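Local coordinates for protein chemotactic transducer PctC (Pseudomonas aeruginosa, PDB 5LTV) that probably senses gamma-aminobutyrate and amino acids through a Cache-type ligand-binding domain and passes the signal on to steer bacterial chemotaxis, at residues L82-P85 against V86-R89; D110-P113 against E114-P118; D117-R121 against A122-D126. All blocks are in the same frame, centred on the assembly; numbering follows the deposited sequence.

Contact 1: residues L82-P85 against V86-R89; sequences LEQP and VFSR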
# COMPACT_ATOMS: atom_id res chain seq x y z
N LEU A 82 -7.53 11.17 -15.08
CA LEU A 82 -6.33 10.89 -14.28
C LEU A 82 -5.51 12.15 -14.01
O LEU A 82 -4.75 12.17 -13.03
CB LEU A 82 -5.45 9.83 -14.96
CG LEU A 82 -6.11 8.43 -14.96
CD1 LEU A 82 -5.34 7.37 -15.75
CD2 LEU A 82 -6.24 7.96 -13.56
N GLU A 83 -5.70 13.20 -14.79
CA GLU A 83 -4.90 14.40 -14.63
C GLU A 83 -5.37 15.31 -13.50
O GLU A 83 -4.75 16.36 -13.28
CB GLU A 83 -4.85 15.16 -15.96
CG GLU A 83 -3.89 14.44 -16.85
CD GLU A 83 -3.62 15.11 -18.16
OE1 GLU A 83 -4.23 16.16 -18.42
OE2 GLU A 83 -2.79 14.58 -18.93
N GLN A 84 -6.43 14.95 -12.77
CA GLN A 84 -6.89 15.78 -11.66
C GLN A 84 -5.79 15.98 -10.60
O GLN A 84 -5.13 15.01 -10.19
CB GLN A 84 -8.13 15.17 -11.02
CG GLN A 84 -9.34 15.26 -11.90
CD GLN A 84 -10.48 14.46 -11.33
OE1 GLN A 84 -10.77 13.33 -11.79
NE2 GLN A 84 -11.15 15.04 -10.31
N PRO A 85 -5.57 17.21 -10.13
CA PRO A 85 -4.45 17.45 -9.21
C PRO A 85 -4.59 16.73 -7.87
O PRO A 85 -3.57 16.48 -7.21
CB PRO A 85 -4.45 18.98 -9.03
CG PRO A 85 -5.19 19.53 -10.24
CD PRO A 85 -6.13 18.45 -10.73
N VAL A 86 -5.80 16.36 -7.46
CA VAL A 86 -5.94 15.66 -6.18
C VAL A 86 -5.15 14.34 -6.20
O VAL A 86 -4.62 13.92 -5.18
CB VAL A 86 -7.44 15.44 -5.83
CG1 VAL A 86 -8.14 14.53 -6.87
CG2 VAL A 86 -7.61 14.89 -4.42
N PHE A 87 -5.05 13.70 -7.38
CA PHE A 87 -4.30 12.45 -7.50
C PHE A 87 -2.80 12.68 -7.37
O PHE A 87 -2.12 11.94 -6.66
CB PHE A 87 -4.65 11.77 -8.84
CG PHE A 87 -6.10 11.31 -8.91
CD1 PHE A 87 -6.66 10.63 -7.82
CD2 PHE A 87 -6.92 11.63 -10.01
CE1 PHE A 87 -8.02 10.24 -7.84
CE2 PHE A 87 -8.25 11.23 -10.03
CZ PHE A 87 -8.80 10.53 -8.93
N SER A 88 -2.26 13.71 -8.01
CA SER A 88 -0.82 13.93 -7.92
C SER A 88 -0.43 14.48 -6.54
O SER A 88 0.67 14.21 -6.07
CB SER A 88 -0.32 14.83 -9.04
OG SER A 88 -0.95 16.09 -9.05
N ARG A 89 -1.33 15.18 -5.87
CA ARG A 89 -1.06 15.63 -4.52
C ARG A 89 -1.01 14.47 -3.52
O ARG A 89 -0.35 14.58 -2.48
CB ARG A 89 -2.12 16.65 -4.08
CG ARG A 89 -1.92 18.03 -4.74
CD ARG A 89 -2.73 19.11 -3.98
NE ARG A 89 -4.15 18.78 -3.94
CZ ARG A 89 -5.06 19.33 -4.73
NH1 ARG A 89 -4.68 20.25 -5.59
NH2 ARG A 89 -6.33 19.01 -4.64
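At its edge, the Phe-87 ring meets Leu-82 O, 3.8 Å from CD2, while over the centre of one face lies Val-86 CG1, 4.2 Å above the plane. Gln-84 runs alongside, its side chain pointing the same way as that of Phe-87, and its CB sits 3.9 Å from Phe-87 CD2. The Arg-89 guanidinium has Pro-85 O over one face. Because the arginine chain bends at chi3 (-57°), the group folds back over the proline, and NH1 comes within 3.7 Å of Pro-85 CB.

Backbone bonds fix the frame. Phe-87 N donates to Gln-84 O at 3.1 Å, and Arg-89 N gives a straighter bond to Pro-85 O at 2.9 Å. The latter is an i to i+4 bond, and it ties the proline to the first helical turn. Ser-88 OG also lies near the proline carbonyl, 3.2 Å from Pro-85 O, though where its proton goes is unsettled.

Beyond the turn, Leu-82 and Phe-87 both pack on Leu-63 of helix 34-68 and on Val-94 of strand 93-98, and Glu-83 forms a salt bridge with Arg-107. The arrangement is that of a short helix-to-helix connection with proline in the first turn of the new helix, here joining helices 75-82 and 85-90 of the Cache domain beside its long N-terminal helix.

Contact 2: residues D110-P113 against E114-P118; sequences DAMP and EGYDP. With ABU (gamma-amino-butanoic acid), chain H.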
# COMPACT_ATOMS: atom_id res chain seq x y z
N ASP A 110 5.58 9.47 -16.40
CA ASP A 110 6.99 9.34 -16.72
C ASP A 110 7.14 8.03 -17.49
O ASP A 110 6.18 7.29 -17.67
CB ASP A 110 7.90 9.41 -15.48
CG ASP A 110 9.09 10.36 -15.67
OD1 ASP A 110 9.38 10.76 -16.83
OD2 ASP A 110 9.80 10.67 -14.68
N ALA A 111 8.35 7.76 -17.99
CA ALA A 111 8.54 6.63 -18.90
C ALA A 111 8.51 5.30 -18.15
O ALA A 111 8.83 5.21 -16.96
CB ALA A 111 9.86 6.77 -19.65
N MET A 112 8.14 4.26 -18.88
CA MET A 112 8.18 2.89 -18.38
C MET A 112 9.15 2.12 -19.25
O MET A 112 9.50 2.57 -20.35
CB MET A 112 6.79 2.23 -18.44
CG MET A 112 5.77 2.85 -17.49
SD MET A 112 6.05 2.47 -15.74
CE MET A 112 6.66 4.02 -15.28
N PRO A 113 9.60 0.96 -18.81
CA PRO A 113 10.56 0.20 -19.62
C PRO A 113 9.98 -0.22 -20.96
O PRO A 113 8.77 -0.36 -21.13
CB PRO A 113 10.87 -1.02 -18.75
CG PRO A 113 10.60 -0.55 -17.36
CD PRO A 113 9.41 0.36 -17.48
N GLU A 114 10.88 -0.40 -21.92
CA GLU A 114 10.51 -0.95 -23.21
C GLU A 114 9.76 -2.27 -23.01
O GLU A 114 10.20 -3.14 -22.24
CB GLU A 114 11.77 -1.14 -24.07
CG GLU A 114 11.64 -2.08 -25.27
CD GLU A 114 11.00 -1.46 -26.47
OE1 GLU A 114 9.76 -1.50 -26.60
OE2 GLU A 114 11.74 -0.95 -27.34
N GLY A 115 8.63 -2.40 -23.70
CA GLY A 115 7.80 -3.60 -23.61
C GLY A 115 7.01 -3.75 -22.33
O GLY A 115 6.46 -4.83 -22.10
N TYR A 116 6.96 -2.71 -21.48
CA TYR A 116 6.14 -2.77 -20.28
C TYR A 116 4.68 -3.11 -20.60
O TYR A 116 4.06 -2.50 -21.47
CB TYR A 116 6.20 -1.43 -19.53
CG TYR A 116 5.34 -1.44 -18.29
CD1 TYR A 116 5.79 -2.05 -17.11
CD2 TYR A 116 4.06 -0.85 -18.28
CE1 TYR A 116 5.02 -2.05 -15.97
CE2 TYR A 116 3.27 -0.85 -17.13
CZ TYR A 116 3.75 -1.45 -15.98
OH TYR A 116 2.96 -1.47 -14.87
N ASP A 117 4.14 -4.10 -19.90
CA ASP A 117 2.75 -4.52 -20.10
C ASP A 117 2.16 -4.63 -18.70
O ASP A 117 2.53 -5.56 -17.95
CB ASP A 117 2.68 -5.83 -20.88
CG ASP A 117 1.24 -6.34 -21.05
OD1 ASP A 117 0.30 -5.77 -20.47
OD2 ASP A 117 1.05 -7.35 -21.76
N PRO A 118 1.27 -3.72 -18.30
CA PRO A 118 0.80 -3.74 -16.90
C PRO A 118 0.06 -5.02 -16.58
O PRO A 118 -0.03 -5.38 -15.39
CB PRO A 118 -0.13 -2.52 -16.80
CG PRO A 118 -0.64 -2.34 -18.26
CD PRO A 118 0.56 -2.71 -19.11
N ABU H . 3.89 3.78 -11.03
CD ABU H . 4.54 2.45 -11.02
CB ABU H . 4.11 1.59 -12.18
CG ABU H . 3.63 0.21 -11.77
C ABU H . 4.52 -1.01 -11.89
O ABU H . 5.57 -1.05 -11.19
OXT ABU H . 4.13 -1.95 -12.63
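Met-112 and Tyr-116 meet in a Met-aromatic contact: SD stands 4.4 Å from the centroid of the Tyr-116 ring and only 4° off the ring normal, squarely over the face. CG of the methionine lies over the same face nearer the rim. Further apolar packing extends this towards the backbone, with Met-112 CB 3.9 Å from Tyr-116 CB and Pro-113 CD 4.2 Å from that same CB. The two side chains run side by side; with CG anti to the backbone N (chi1 179°), the tyrosine ring extends alongside Met-112 toward the ligand carboxylate.

What brings them together is a type II beta turn from Pro-113 to Tyr-116, closed by Tyr-116 N donating to Pro-113 O at 3.0 Å. Gly-115 occupies its third position with positive phi (74°), as this turn type requires. Lying in the loop between strand 104-107 and helix 122-130, the turn brings Tyr-116 to the ligand pocket.

Polar contact with the bound gamma-aminobutyrate is made at the far end of the ring. Tyr-116 OH donates to the carboxylate atom OXT at 2.6 Å, with OXT in the plane of the ring, while Met-112 SD lies 4.1 Å from CB of the ligand. Phe-104 of strand 104-107 also meets the Tyr-116 ring edge-to-face, and Met-112 touches Met-106.

Contact 3: residues D117-R121 against A122-D126; sequences DPRTR and AWYKD. With ABU (gamma-amino-butanoic acid), chain H; SO4 (sulfate ion), chain K; SO4 (sulfate ion), chain I.
Arg-121, at the N-cap position of helix 122-130, and Trp-123, in its first turn, together present N-H groups to the gamma-aminobutyrate carboxylate. Arg-121 O opens the helix by accepting backbone bonds from Tyr-124 N and Lys-125 N.

The ligand bonds come first. Arg-121 NE reaches OXT of the ligand at 2.6 Å and NH2 reaches the other carboxylate oxygen, O, at 2.7 Å, a side-on, two-pronged grip with the carboxylate carbon in the guanidinium plane. Trp-123 NE1 adds a nearly straight bond (166°) to OXT. Bends at chi2 and chi3 carry the guanidinium round to the ligand, and its NH1 binds a sulfate ion, probably from the crystallisation liquor.

Arg-119 and Asp-117 form a salt bridge, NE bonding to OD1 and NH2 to OD2 in a side-on grip, while Arg-119 N also donates to Asp-117 OD1, giving an Asx turn.

Packing joins the loop to the helix. Pro-118 CB lies 3.7 Å from Trp-123 CZ2, at the six-membered ring, on the same side of the indole as NE1, and Phe-104 of strand 104-107 touches both residues. The Tyr-124 ring takes a CH-pi contact from Arg-119 CA, which stands 3.8 Å from the centroid and 17° off the normal. Further along this ring, with the guanidinium plane nearly perpendicular to it, Arg-119 CG rests 3.6 Å from Tyr-124 CZ.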
# COMPACT_ATOMS: atom_id res chain seq x y z
N ASP A 117 4.14 -4.10 -19.90
CA ASP A 117 2.75 -4.52 -20.10
C ASP A 117 2.16 -4.63 -18.70
O ASP A 117 2.53 -5.56 -17.95
CB ASP A 117 2.68 -5.83 -20.88
CG ASP A 117 1.24 -6.34 -21.05
OD1 ASP A 117 0.30 -5.77 -20.47
OD2 ASP A 117 1.05 -7.35 -21.76
N PRO A 118 1.27 -3.72 -18.30
CA PRO A 118 0.80 -3.74 -16.90
C PRO A 118 0.06 -5.02 -16.58
O PRO A 118 -0.03 -5.38 -15.39
CB PRO A 118 -0.13 -2.52 -16.80
CG PRO A 118 -0.64 -2.34 -18.26
CD PRO A 118 0.56 -2.71 -19.11
N ARG A 119 -0.48 -5.70 -17.59
CA ARG A 119 -1.23 -6.92 -17.31
C ARG A 119 -0.34 -8.02 -16.74
O ARG A 119 -0.86 -8.93 -16.09
CB ARG A 119 -1.96 -7.40 -18.57
CG ARG A 119 -2.92 -6.32 -19.13
CD ARG A 119 -3.43 -6.69 -20.48
NE ARG A 119 -2.30 -6.76 -21.41
CZ ARG A 119 -2.42 -7.05 -22.70
NH1 ARG A 119 -3.63 -7.30 -23.23
NH2 ARG A 119 -1.32 -7.10 -23.44
N THR A 120 0.98 -7.92 -16.90
CA THR A 120 1.85 -8.96 -16.35
C THR A 120 2.23 -8.71 -14.90
O THR A 120 3.02 -9.48 -14.35
CB THR A 120 3.14 -9.12 -17.17
OG1 THR A 120 3.92 -7.92 -17.10
CG2 THR A 120 2.87 -9.50 -18.66
N ARG A 121 1.72 -7.65 -14.26
CA ARG A 121 2.26 -7.24 -12.98
C ARG A 121 1.31 -7.63 -11.85
O ARG A 121 0.08 -7.68 -12.02
CB ARG A 121 2.52 -5.73 -12.98
CG ARG A 121 3.54 -5.25 -14.10
CD ARG A 121 4.99 -5.31 -13.63
NE ARG A 121 5.26 -4.32 -12.57
CZ ARG A 121 6.19 -4.47 -11.61
NH1 ARG A 121 6.92 -5.56 -11.57
NH2 ARG A 121 6.37 -3.53 -10.69
N ALA A 122 1.91 -7.89 -10.67
CA ALA A 122 1.15 -8.40 -9.53
C ALA A 122 0.03 -7.47 -9.09
O ALA A 122 -1.00 -7.95 -8.61
CB ALA A 122 2.08 -8.68 -8.34
N TRP A 123 0.22 -6.15 -9.20
CA TRP A 123 -0.86 -5.27 -8.75
C TRP A 123 -2.05 -5.37 -9.68
O TRP A 123 -3.19 -5.12 -9.27
CB TRP A 123 -0.38 -3.81 -8.67
CG TRP A 123 0.11 -3.23 -9.99
CD1 TRP A 123 1.40 -3.12 -10.38
CD2 TRP A 123 -0.68 -2.67 -11.06
NE1 TRP A 123 1.48 -2.51 -11.63
CE2 TRP A 123 0.22 -2.24 -12.07
CE3 TRP A 123 -2.06 -2.49 -11.26
CZ2 TRP A 123 -0.21 -1.63 -13.26
CZ3 TRP A 123 -2.49 -1.87 -12.43
CH2 TRP A 123 -1.57 -1.46 -13.42
N TYR A 124 -1.80 -5.77 -10.92
CA TYR A 124 -2.87 -5.98 -11.89
C TYR A 124 -3.54 -7.34 -11.67
O TYR A 124 -4.74 -7.42 -11.37
CB TYR A 124 -2.28 -5.84 -13.30
CG TYR A 124 -3.32 -5.91 -14.38
CD1 TYR A 124 -3.78 -4.75 -14.99
CD2 TYR A 124 -3.85 -7.14 -14.82
CE1 TYR A 124 -4.81 -4.83 -15.98
CE2 TYR A 124 -4.81 -7.21 -15.79
CZ TYR A 124 -5.30 -6.07 -16.38
OH TYR A 124 -6.27 -6.15 -17.36
N LYS A 125 -2.75 -8.41 -11.78
CA LYS A 125 -3.29 -9.76 -11.68
C LYS A 125 -3.95 -10.01 -10.32
O LYS A 125 -4.97 -10.70 -10.25
CB LYS A 125 -2.18 -10.78 -11.95
CG LYS A 125 -1.64 -10.73 -13.34
CD LYS A 125 -0.64 -11.86 -13.60
CE LYS A 125 0.65 -11.64 -12.80
NZ LYS A 125 1.73 -12.65 -13.05
N ASP A 126 -3.40 -9.46 -9.24
CA ASP A 126 -4.06 -9.64 -7.93
C ASP A 126 -5.36 -8.85 -7.81
O ASP A 126 -6.31 -9.32 -7.17
CB ASP A 126 -3.11 -9.29 -6.78
CG ASP A 126 -1.86 -10.20 -6.76
OD1 ASP A 126 -1.84 -11.17 -7.53
OD2 ASP A 126 -0.91 -9.93 -5.99
N ABU H . 3.89 3.78 -11.03
CD ABU H . 4.54 2.45 -11.02
CB ABU H . 4.11 1.59 -12.18
CG ABU H . 3.63 0.21 -11.77
C ABU H . 4.52 -1.01 -11.89
O ABU H . 5.57 -1.05 -11.19
OXT ABU H . 4.13 -1.95 -12.63
S SO4 K . -2.67 -8.66 -26.55
O1 SO4 K . -1.58 -9.51 -26.09
O2 SO4 K . -3.84 -8.85 -25.70
O3 SO4 K . -2.29 -7.25 -26.50
O4 SO4 K . -2.99 -9.03 -27.93
S SO4 I . 9.10 -6.31 -8.33
O1 SO4 I . 9.51 -5.76 -7.06
O2 SO4 I . 8.82 -7.74 -8.17
O3 SO4 I . 10.17 -6.06 -9.32
O4 SO4 I . 7.90 -5.65 -8.81

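How the contacts relate
The three contacts illustrate how short local turns, placed in series, can shape separate parts of one Cache domain. Each joins adjoining segments, so none encloses a long loop and none crosses another. From the N terminus, contact 1 turns the chain from helix 75-82 into helix 85-90, just before strand 93-98. After strand 104-107 the chain enters contact 2, whose turn closes on the approach to contact 3; the two share Asp-117 and Pro-118. Contact 3 then leads into helix 122-130. Only contacts 2 and 3 meet in space, at the ligand, where Tyr-116 OH lies 3.6 Å from Trp-123 CZ2, whereas contact 1 stays about 10 Å from either, nearest atoms.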